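Local coordinates for esterase (PDB 7ATL), which hydrolyses carboxylic esters as a family VIII carboxylesterase of the beta-lactamase fold and also shows promiscuous acyltransferase activity, at residues A[48-62]-A[215-229]. Residues are numbered along the deposited sequence; the frame is centred on the assembly and turned at random.
Sequences DREQKKPMVRETQFR and DNLATAYHDTAAEPE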
ATOM      1  N   ASP A  48     -13.988 -13.025 -10.875  1.00 48.47           N
ATOM      2  CA  ASP A  48     -13.852 -14.490 -10.656  1.00 45.30           C
ATOM      3  C   ASP A  48     -13.907 -15.227 -12.010  1.00 40.90           C
ATOM      4  O   ASP A  48     -14.963 -15.198 -12.660  1.00 35.46           O
ATOM      5  CB  ASP A  48     -14.925 -14.980  -9.682  1.00 47.01           C
ATOM      6  CG  ASP A  48     -14.618 -16.372  -9.151  1.00 49.61           C
ATOM      7  OD1 ASP A  48     -14.579 -17.333  -9.958  1.00 51.82           O
ATOM      8  OD2 ASP A  48     -14.367 -16.478  -7.951  1.00 46.88           O
ATOM      9  N   ARG A  49     -12.818 -15.902 -12.397  1.00 41.79           N
ATOM     10  CA  ARG A  49     -12.702 -16.673 -13.668  1.00 47.55           C
ATOM     11  C   ARG A  49     -13.641 -17.882 -13.648  1.00 49.12           C
ATOM     12  O   ARG A  49     -14.424 -18.038 -14.585  1.00 50.37           O
ATOM     13  CB  ARG A  49     -11.272 -17.171 -13.894  1.00 49.80           C
ATOM     14  CG  ARG A  49     -10.925 -17.455 -15.353  1.00 52.58           C
ATOM     15  CD  ARG A  49      -9.510 -17.983 -15.557  1.00 53.15           C
ATOM     16  NE  ARG A  49      -9.179 -18.813 -14.406  1.00 55.30           N
ATOM     17  CZ  ARG A  49      -7.955 -19.133 -13.994  1.00 60.11           C
ATOM     18  NH1 ARG A  49      -6.870 -18.734 -14.650  1.00 62.35           N
ATOM     19  NH2 ARG A  49      -7.827 -19.865 -12.901  1.00 58.99           N
ATOM     20  N   GLU A  50     -13.574 -18.696 -12.603  1.00 50.21           N
ATOM     21  CA  GLU A  50     -14.335 -19.965 -12.517  1.00 54.31           C
ATOM     22  C   GLU A  50     -15.842 -19.668 -12.609  1.00 50.44           C
ATOM     23  O   GLU A  50     -16.497 -20.410 -13.326  1.00 51.82           O
ATOM     24  CB  GLU A  50     -13.903 -20.756 -11.276  1.00 59.05           C
ATOM     25  CG  GLU A  50     -12.431 -21.191 -11.309  1.00 59.77           C
ATOM     26  CD  GLU A  50     -11.403 -20.163 -10.834  1.00 59.30           C
ATOM     27  OE1 GLU A  50     -11.787 -19.189 -10.127  1.00 55.92           O
ATOM     28  OE2 GLU A  50     -10.213 -20.326 -11.173  1.00 53.92           O
ATOM     29  N   GLN A  51     -16.370 -18.596 -12.004  1.00 49.90           N
ATOM     30  CA  GLN A  51     -17.808 -18.198 -12.151  1.00 53.70           C
ATOM     31  C   GLN A  51     -18.040 -17.288 -13.382  1.00 50.78           C
ATOM     32  O   GLN A  51     -19.182 -16.783 -13.555  1.00 40.47           O
ATOM     33  CB  GLN A  51     -18.311 -17.442 -10.919  1.00 58.29           C
ATOM     34  CG  GLN A  51     -18.156 -18.183  -9.603  1.00 68.80           C
ATOM     35  CD  GLN A  51     -18.595 -17.319  -8.440  1.00 80.07           C
ATOM     36  OE1 GLN A  51     -19.068 -17.819  -7.421  1.00 91.68           O
ATOM     37  NE2 GLN A  51     -18.453 -16.005  -8.577  1.00 76.71           N
ATOM     38  N   LYS A  52     -17.011 -17.057 -14.205  1.00 49.91           N
ATOM     39  CA  LYS A  52     -17.011 -16.070 -15.321  1.00 55.79           C
ATOM     40  C   LYS A  52     -17.810 -14.831 -14.903  1.00 51.76           C
ATOM     41  O   LYS A  52     -18.696 -14.423 -15.658  1.00 47.46           O
ATOM     42  CB  LYS A  52     -17.564 -16.683 -16.614  1.00 62.70           C
ATOM     43  CG  LYS A  52     -17.700 -18.203 -16.617  1.00 70.56           C
ATOM     44  CD  LYS A  52     -17.601 -18.840 -17.986  1.00 73.84           C
ATOM     45  CE  LYS A  52     -16.277 -18.538 -18.658  1.00 78.40           C
ATOM     46  NZ  LYS A  52     -15.783 -19.693 -19.445  1.00 79.68           N
ATOM     47  N   LYS A  53     -17.517 -14.265 -13.728  1.00 55.65           N
ATOM     48  CA  LYS A  53     -18.055 -12.942 -13.304  1.00 56.09           C
ATOM     49  C   LYS A  53     -17.151 -11.856 -13.889  1.00 54.53           C
ATOM     50  O   LYS A  53     -15.972 -11.767 -13.549  1.00 45.39           O
ATOM     51  CB  LYS A  53     -18.173 -12.831 -11.783  1.00 55.90           C
ATOM     52  CG  LYS A  53     -19.006 -11.647 -11.309  1.00 57.97           C
ATOM     53  CD  LYS A  53     -18.992 -11.465  -9.805  1.00 61.94           C
ATOM     54  CE  LYS A  53     -19.632 -12.613  -9.047  1.00 67.10           C
ATOM     55  NZ  LYS A  53     -20.186 -12.184  -7.738  1.00 65.93           N
ATOM     56  N   PRO A  54     -17.653 -11.006 -14.813  1.00 55.17           N
ATOM     57  CA  PRO A  54     -16.807  -9.988 -15.428  1.00 52.14           C
ATOM     58  C   PRO A  54     -16.342  -8.994 -14.352  1.00 44.99           C
ATOM     59  O   PRO A  54     -17.123  -8.640 -13.441  1.00 38.80           O
ATOM     60  CB  PRO A  54     -17.737  -9.346 -16.471  1.00 54.27           C
ATOM     61  CG  PRO A  54     -19.109  -9.508 -15.860  1.00 56.22           C
ATOM     62  CD  PRO A  54     -19.057 -10.891 -15.242  1.00 57.17           C
ATOM     63  N   MET A  55     -15.080  -8.584 -14.453  1.00 40.11           N
ATOM     64  CA  MET A  55     -14.540  -7.444 -13.669  1.00 37.26           C
ATOM     65  C   MET A  55     -15.308  -6.189 -14.094  1.00 33.98           C
ATOM     66  O   MET A  55     -15.484  -6.005 -15.310  1.00 35.72           O
ATOM     67  CB  MET A  55     -13.042  -7.242 -13.933  1.00 36.16           C
ATOM     68  CG  MET A  55     -12.390  -6.205 -12.993  1.00 36.92           C
ATOM     69  SD  MET A  55     -12.171  -6.756 -11.273  1.00 31.36           S
ATOM     70  CE  MET A  55     -10.697  -7.752 -11.505  1.00 27.80           C
ATOM     71  N   VAL A  56     -15.773  -5.400 -13.135  1.00 28.72           N
ATOM     72  CA  VAL A  56     -16.413  -4.087 -13.378  1.00 30.49           C
ATOM     73  C   VAL A  56     -15.616  -3.016 -12.606  1.00 36.11           C
ATOM     74  O   VAL A  56     -14.789  -3.366 -11.726  1.00 34.16           O
ATOM     75  CB  VAL A  56     -17.914  -4.103 -13.001  1.00 30.86           C
ATOM     76  CG1 VAL A  56     -18.700  -5.151 -13.788  1.00 30.14           C
ATOM     77  CG2 VAL A  56     -18.153  -4.252 -11.508  1.00 29.61           C
ATOM     78  N   ARG A  57     -15.858  -1.739 -12.930  1.00 37.69           N
ATOM     79  CA  ARG A  57     -15.117  -0.575 -12.394  1.00 36.74           C
ATOM     80  C   ARG A  57     -15.288  -0.517 -10.873  1.00 36.67           C
ATOM     81  O   ARG A  57     -14.303  -0.181 -10.181  1.00 33.06           O
ATOM     82  CB  ARG A  57     -15.629   0.694 -13.074  1.00 40.31           C
ATOM     83  CG  ARG A  57     -14.793   1.929 -12.772  1.00 42.24           C
ATOM     84  CD  ARG A  57     -15.435   3.181 -13.322  1.00 40.95           C
ATOM     85  NE  ARG A  57     -14.771   4.381 -12.841  1.00 38.56           N
ATOM     86  CZ  ARG A  57     -14.628   5.502 -13.538  1.00 38.29           C
ATOM     87  NH1 ARG A  57     -15.086   5.592 -14.777  1.00 39.31           N
ATOM     88  NH2 ARG A  57     -13.999   6.534 -13.006  1.00 35.30           N
ATOM     89  N   GLU A  58     -16.484  -0.864 -10.383  1.00 37.15           N
ATOM     90  CA  GLU A  58     -16.881  -0.807  -8.943  1.00 35.86           C
ATOM     91  C   GLU A  58     -16.370  -2.041  -8.174  1.00 32.14           C
ATOM     92  O   GLU A  58     -16.541  -2.057  -6.941  1.00 27.42           O
ATOM     93  CB  GLU A  58     -18.404  -0.739  -8.762  1.00 38.47           C
ATOM     94  CG  GLU A  58     -19.085   0.367  -9.557  1.00 44.68           C
ATOM     95  CD  GLU A  58     -19.335   0.067 -11.030  1.00 45.31           C
ATOM     96  OE1 GLU A  58     -19.634  -1.104 -11.350  1.00 43.34           O
ATOM     97  OE2 GLU A  58     -19.212   1.006 -11.848  1.00 46.97           O
ATOM     98  N   THR A  59     -15.762  -3.034  -8.834  1.00 29.80           N
ATOM     99  CA  THR A  59     -15.251  -4.240  -8.133  1.00 31.89           C
ATOM    100  C   THR A  59     -14.294  -3.819  -7.008  1.00 32.46           C
ATOM    101  O   THR A  59     -13.332  -3.056  -7.260  1.00 32.92           O
ATOM    102  CB  THR A  59     -14.547  -5.227  -9.067  1.00 32.92           C
ATOM    103  OG1 THR A  59     -15.461  -5.597 -10.094  1.00 32.78           O
ATOM    104  CG2 THR A  59     -14.079  -6.463  -8.330  1.00 32.92           C
ATOM    105  N   GLN A  60     -14.546  -4.317  -5.804  1.00 32.25           N
ATOM    106  CA  GLN A  60     -13.706  -4.050  -4.611  1.00 32.56           C
ATOM    107  C   GLN A  60     -12.531  -5.035  -4.601  1.00 30.53           C
ATOM    108  O   GLN A  60     -12.683  -6.201  -5.070  1.00 28.28           O
ATOM    109  CB  GLN A  60     -14.543  -4.159  -3.339  1.00 32.64           C
ATOM    110  CG  GLN A  60     -14.029  -3.274  -2.224  1.00 32.59           C
ATOM    111  CD  GLN A  60     -14.602  -3.627  -0.869  1.00 34.28           C
ATOM    112  OE1 GLN A  60     -14.916  -4.788  -0.579  1.00 33.34           O
ATOM    113  NE2 GLN A  60     -14.694  -2.619  -0.009  1.00 33.57           N
ATOM    114  N   PHE A  61     -11.393  -4.582  -4.088  1.00 28.75           N
ATOM    115  CA  PHE A  61     -10.181  -5.424  -3.970  1.00 28.95           C
ATOM    116  C   PHE A  61      -9.696  -5.478  -2.525  1.00 27.26           C
ATOM    117  O   PHE A  61      -9.956  -4.560  -1.728  1.00 28.05           O
ATOM    118  CB  PHE A  61      -9.057  -4.905  -4.863  1.00 29.28           C
ATOM    119  CG  PHE A  61      -9.320  -4.984  -6.340  1.00 25.27           C
ATOM    120  CD1 PHE A  61     -10.117  -4.043  -6.961  1.00 25.38           C
ATOM    121  CD2 PHE A  61      -8.721  -5.959  -7.107  1.00 25.37           C
ATOM    122  CE1 PHE A  61     -10.332  -4.091  -8.327  1.00 25.18           C
ATOM    123  CE2 PHE A  61      -8.956  -6.026  -8.473  1.00 25.35           C
ATOM    124  CZ  PHE A  61      -9.762  -5.090  -9.078  1.00 24.50           C
ATOM    125  N   ARG A  62      -9.016  -6.569  -2.211  1.00 26.58           N
ATOM    126  CA  ARG A  62      -8.073  -6.625  -1.075  1.00 29.66           C
ATOM    127  C   ARG A  62      -6.912  -5.717  -1.459  1.00 30.06           C
ATOM    128  O   ARG A  62      -6.358  -5.928  -2.559  1.00 29.76           O
ATOM    129  CB  ARG A  62      -7.624  -8.070  -0.825  1.00 30.45           C
ATOM    130  CG  ARG A  62      -8.760  -8.995  -0.418  1.00 29.24           C
ATOM    131  CD  ARG A  62      -8.375 -10.453  -0.401  1.00 29.76           C
ATOM    132  NE  ARG A  62      -9.532 -11.290  -0.114  1.00 30.95           N
ATOM    133  CZ  ARG A  62     -10.446 -11.676  -1.005  1.00 30.85           C
ATOM    134  NH1 ARG A  62     -10.359 -11.333  -2.281  1.00 32.25           N
ATOM    135  NH2 ARG A  62     -11.438 -12.439  -0.611  1.00 29.02           N
ATOM    136  N   ASP A 215     -20.032 -10.824  -2.939  1.00 46.11           N
ATOM    137  CA  ASP A 215     -20.116 -11.014  -4.420  1.00 49.95           C
ATOM    138  C   ASP A 215     -19.275  -9.957  -5.141  1.00 42.82           C
ATOM    139  O   ASP A 215     -18.837 -10.249  -6.255  1.00 40.58           O
ATOM    140  CB  ASP A 215     -21.551 -10.937  -4.983  1.00 55.84           C
ATOM    141  CG  ASP A 215     -22.623 -11.683  -4.191  1.00 65.29           C
ATOM    142  OD1 ASP A 215     -22.296 -12.724  -3.566  1.00 63.37           O
ATOM    143  OD2 ASP A 215     -23.791 -11.207  -4.188  1.00 73.96           O
ATOM    144  N   ASN A 216     -19.087  -8.763  -4.571  1.00 37.54           N
ATOM    145  CA  ASN A 216     -18.385  -7.664  -5.295  1.00 37.69           C
ATOM    146  C   ASN A 216     -16.876  -7.609  -4.963  1.00 36.04           C
ATOM    147  O   ASN A 216     -16.202  -6.735  -5.498  1.00 34.70           O
ATOM    148  CB  ASN A 216     -19.062  -6.312  -5.063  1.00 35.45           C
ATOM    149  CG  ASN A 216     -18.698  -5.308  -6.140  1.00 34.59           C
ATOM    150  OD1 ASN A 216     -18.711  -5.607  -7.341  1.00 34.80           O
ATOM    151  ND2 ASN A 216     -18.325  -4.121  -5.716  1.00 30.76           N
ATOM    152  N   LEU A 217     -16.337  -8.520  -4.155  1.00 35.58           N
ATOM    153  CA  LEU A 217     -14.889  -8.553  -3.816  1.00 34.13           C
ATOM    154  C   LEU A 217     -14.181  -9.453  -4.826  1.00 32.38           C
ATOM    155  O   LEU A 217     -14.438 -10.655  -4.838  1.00 30.90           O
ATOM    156  CB  LEU A 217     -14.729  -9.065  -2.376  1.00 36.18           C
ATOM    157  CG  LEU A 217     -13.313  -9.064  -1.805  1.00 35.93           C
ATOM    158  CD1 LEU A 217     -12.731  -7.659  -1.851  1.00 36.72           C
ATOM    159  CD2 LEU A 217     -13.293  -9.606  -0.384  1.00 33.75           C
ATOM    160  N   ALA A 218     -13.307  -8.902  -5.662  1.00 33.47           N
ATOM    161  CA  ALA A 218     -12.532  -9.706  -6.630  1.00 32.33           C
ATOM    162  C   ALA A 218     -11.867 -10.877  -5.911  1.00 31.44           C
ATOM    163  O   ALA A 218     -11.238 -10.706  -4.872  1.00 32.61           O
ATOM    164  CB  ALA A 218     -11.500  -8.875  -7.336  1.00 35.35           C
ATOM    165  N   THR A 219     -11.980 -12.045  -6.501  1.00 32.77           N
ATOM    166  CA  THR A 219     -11.266 -13.258  -6.066  1.00 32.97           C
ATOM    167  C   THR A 219      -9.751 -13.077  -6.266  1.00 33.81           C
ATOM    168  O   THR A 219      -9.311 -12.767  -7.408  1.00 32.53           O
ATOM    169  CB  THR A 219     -11.841 -14.437  -6.846  1.00 32.19           C
ATOM    170  OG1 THR A 219     -13.243 -14.291  -6.630  1.00 29.92           O
ATOM    171  CG2 THR A 219     -11.264 -15.769  -6.416  1.00 33.38           C
ATOM    172  N   ALA A 220      -8.973 -13.327  -5.218  1.00 30.40           N
ATOM    173  CA  ALA A 220      -7.499 -13.264  -5.264  1.00 31.50           C
ATOM    174  C   ALA A 220      -6.947 -14.508  -5.964  1.00 30.89           C
ATOM    175  O   ALA A 220      -7.304 -15.641  -5.553  1.00 40.20           O
ATOM    176  CB  ALA A 220      -6.956 -13.149  -3.861  1.00 33.56           C
ATOM    177  N   TYR A 221      -6.074 -14.300  -6.942  1.00 27.00           N
ATOM    178  CA  TYR A 221      -5.339 -15.345  -7.693  1.00 27.41           C
ATOM    179  C   TYR A 221      -3.851 -15.093  -7.458  1.00 28.89           C
ATOM    180  O   TYR A 221      -3.526 -13.929  -7.066  1.00 32.90           O
ATOM    181  CB  TYR A 221      -5.660 -15.288  -9.194  1.00 26.05           C
ATOM    182  CG  TYR A 221      -7.089 -15.609  -9.532  1.00 26.40           C
ATOM    183  CD1 TYR A 221      -8.084 -14.661  -9.370  1.00 27.19           C
ATOM    184  CD2 TYR A 221      -7.455 -16.868  -9.990  1.00 27.17           C
ATOM    185  CE1 TYR A 221      -9.411 -14.960  -9.624  1.00 28.56           C
ATOM    186  CE2 TYR A 221      -8.775 -17.179 -10.262  1.00 27.35           C
ATOM    187  CZ  TYR A 221      -9.757 -16.220 -10.082  1.00 29.25           C
ATOM    188  OH  TYR A 221     -11.070 -16.523 -10.322  1.00 34.14           O
ATOM    189  N   HIS A 222      -3.005 -16.099  -7.707  1.00 26.84           N
ATOM    190  CA  HIS A 222      -1.530 -15.972  -7.669  1.00 33.15           C
ATOM    191  C   HIS A 222      -0.929 -16.703  -8.872  1.00 35.69           C
ATOM    192  O   HIS A 222      -1.658 -17.526  -9.423  1.00 37.20           O
ATOM    193  CB  HIS A 222      -0.993 -16.480  -6.328  1.00 35.08           C
ATOM    194  CG  HIS A 222      -0.784 -17.948  -6.303  1.00 35.85           C
ATOM    195  ND1 HIS A 222       0.477 -18.501  -6.499  1.00 38.25           N
ATOM    196  CD2 HIS A 222      -1.670 -18.964  -6.141  1.00 37.75           C
ATOM    197  CE1 HIS A 222       0.360 -19.816  -6.429  1.00 43.08           C
ATOM    198  NE2 HIS A 222      -0.964 -20.128  -6.210  1.00 38.51           N
ATOM    199  N   ASP A 223       0.334 -16.415  -9.232  1.00 41.41           N
ATOM    200  CA  ASP A 223       1.035 -16.918 -10.451  1.00 48.86           C
ATOM    201  C   ASP A 223       1.549 -18.342 -10.198  1.00 58.48           C
ATOM    202  O   ASP A 223       2.198 -18.558  -9.151  1.00 59.58           O
ATOM    203  CB  ASP A 223       2.210 -16.021 -10.862  1.00 49.07           C
ATOM    204  CG  ASP A 223       2.076 -14.511 -10.625  1.00 49.11           C
ATOM    205  OD1 ASP A 223       1.092 -13.887 -11.099  1.00 43.42           O
ATOM    206  OD2 ASP A 223       3.003 -13.944 -10.005  1.00 46.96           O
ATOM    207  N   THR A 224       1.266 -19.279 -11.118  1.00 82.19           N
ATOM    208  CA  THR A 224       1.623 -20.730 -11.017  1.00 94.90           C
ATOM    209  C   THR A 224       2.265 -21.195 -12.324  1.00 92.53           C
ATOM    210  O   THR A 224       2.486 -20.330 -13.185  1.00 82.86           O
ATOM    211  CB  THR A 224       0.405 -21.632 -10.754  1.00107.68           C
ATOM    212  OG1 THR A 224      -0.635 -20.845 -10.177  1.00118.83           O
ATOM    213  CG2 THR A 224       0.711 -22.820  -9.859  1.00105.08           C
ATOM    214  N   ALA A 225       2.541 -22.506 -12.430  1.00101.34           N
ATOM    215  CA  ALA A 225       3.044 -23.238 -13.623  1.00104.22           C
ATOM    216  C   ALA A 225       2.828 -22.405 -14.901  1.00101.77           C
ATOM    217  O   ALA A 225       3.777 -21.714 -15.330  1.00 94.30           O
ATOM    218  CB  ALA A 225       2.394 -24.610 -13.700  1.00 95.82           C
ATOM    219  N   ALA A 226       1.638 -22.457 -15.501  1.00 94.62           N
ATOM    220  CA  ALA A 226       1.249 -21.591 -16.636  1.00 92.22           C
ATOM    221  C   ALA A 226       0.196 -20.601 -16.126  1.00 85.72           C
ATOM    222  O   ALA A 226       0.466 -19.383 -16.126  1.00 78.27           O
ATOM    223  CB  ALA A 226       0.756 -22.423 -17.806  1.00 88.70           C
ATOM    224  N   GLU A 227      -0.933 -21.124 -15.646  1.00 84.14           N
ATOM    225  CA  GLU A 227      -2.160 -20.337 -15.359  1.00 81.12           C
ATOM    226  C   GLU A 227      -2.186 -19.961 -13.878  1.00 72.35           C
ATOM    227  O   GLU A 227      -1.580 -20.651 -13.053  1.00 65.30           O
ATOM    228  CB  GLU A 227      -3.395 -21.132 -15.796  1.00 86.51           C
ATOM    229  CG  GLU A 227      -3.465 -21.383 -17.300  1.00 92.87           C
ATOM    230  CD  GLU A 227      -3.540 -20.133 -18.172  1.00 96.44           C
ATOM    231  OE1 GLU A 227      -4.493 -19.336 -17.993  1.00 85.09           O
ATOM    232  OE2 GLU A 227      -2.639 -19.949 -19.030  1.00 96.05           O
ATOM    233  N   PRO A 228      -2.846 -18.829 -13.524  1.00 61.95           N
ATOM    234  CA  PRO A 228      -3.085 -18.445 -12.133  1.00 58.83           C
ATOM    235  C   PRO A 228      -4.232 -19.218 -11.462  1.00 57.28           C
ATOM    236  O   PRO A 228      -5.288 -19.285 -12.058  1.00 55.99           O
ATOM    237  CB  PRO A 228      -3.496 -16.957 -12.207  1.00 56.80           C
ATOM    238  CG  PRO A 228      -3.296 -16.537 -13.641  1.00 54.01           C
ATOM    239  CD  PRO A 228      -3.356 -17.811 -14.453  1.00 58.19           C
ATOM    240  N   GLU A 229      -4.017 -19.739 -10.247  1.00 55.61           N
ATOM    241  CA  GLU A 229      -5.051 -20.452  -9.442  1.00 53.64           C
ATOM    242  C   GLU A 229      -5.473 -19.558  -8.275  1.00 45.93           C
ATOM    243  O   GLU A 229      -4.711 -18.692  -7.844  1.00 42.54           O
ATOM    244  CB  GLU A 229      -4.528 -21.815  -8.969  1.00 62.51           C
ATOM    245  CG  GLU A 229      -3.577 -21.754  -7.763  1.00 70.67           C
ATOM    246  CD  GLU A 229      -2.888 -23.053  -7.331  1.00 71.87           C
ATOM    247  OE1 GLU A 229      -2.185 -23.041  -6.280  1.00 65.64           O
ATOM    248  OE2 GLU A 229      -3.037 -24.076  -8.045  1.00 70.36           O
TER
HETATM  249  O   HOH W   1     -17.264  -7.378  -8.930  1.00 27.35           O
HETATM  250  O   HOH W   2     -13.163 -12.519  -3.150  1.00 22.13           O
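Gln60 and Leu217 meet in a single beta bridge: Gln60 N donates to Asn216 O at 2.9 Å, and Ala218 N returns a straighter bond to Gln60 O (162°). Within this beta-lactamase-type fold the bridge and its surroundings join the connection that follows strand 37-44 to the loop leading into strand 221-222. Beside the bridge, the small Ala218 lets its CB sit over one face of the Phe61 ring and close to Thr59 CG2. Asn216 suits the turn Val56-Thr59 because its amide can serve two partners: ND2 donates to Glu58 O from above that carbonyl's plane, while OD1 shares a water with Thr59 OG1. Lys53, with its long flexible chain, brings NZ to Asp215 O at 2.8 Å.

Farther along, Asp48 uses both carboxylate oxygens, OD1 accepting from Gln51 N in an Asx motif and OD2 taking the Thr219 hydroxyl at 2.8 Å. Tyr221 brings its phenol OH to the start of the turn Arg49-Lys52, where it accepts from Arg49 N and donates to Glu50 OE1 on the syn side, carboxylate and ring lying nearly coplanar (22°). The bend of Glu50 at chi2 (84°) folds its carboxylate back to this ring edge, and OE2 makes a salt bridge with Arg49 NH2, which also reaches Pro228 O at 2.7 Å. At the other end Arg62, whose NH1 gives a weak bond to Ala218 O while NH2 is held by Pro251 O, lays its guanidinium across Leu217, whose CD2 lies over one face, 3.4 Å from Arg62 NH2.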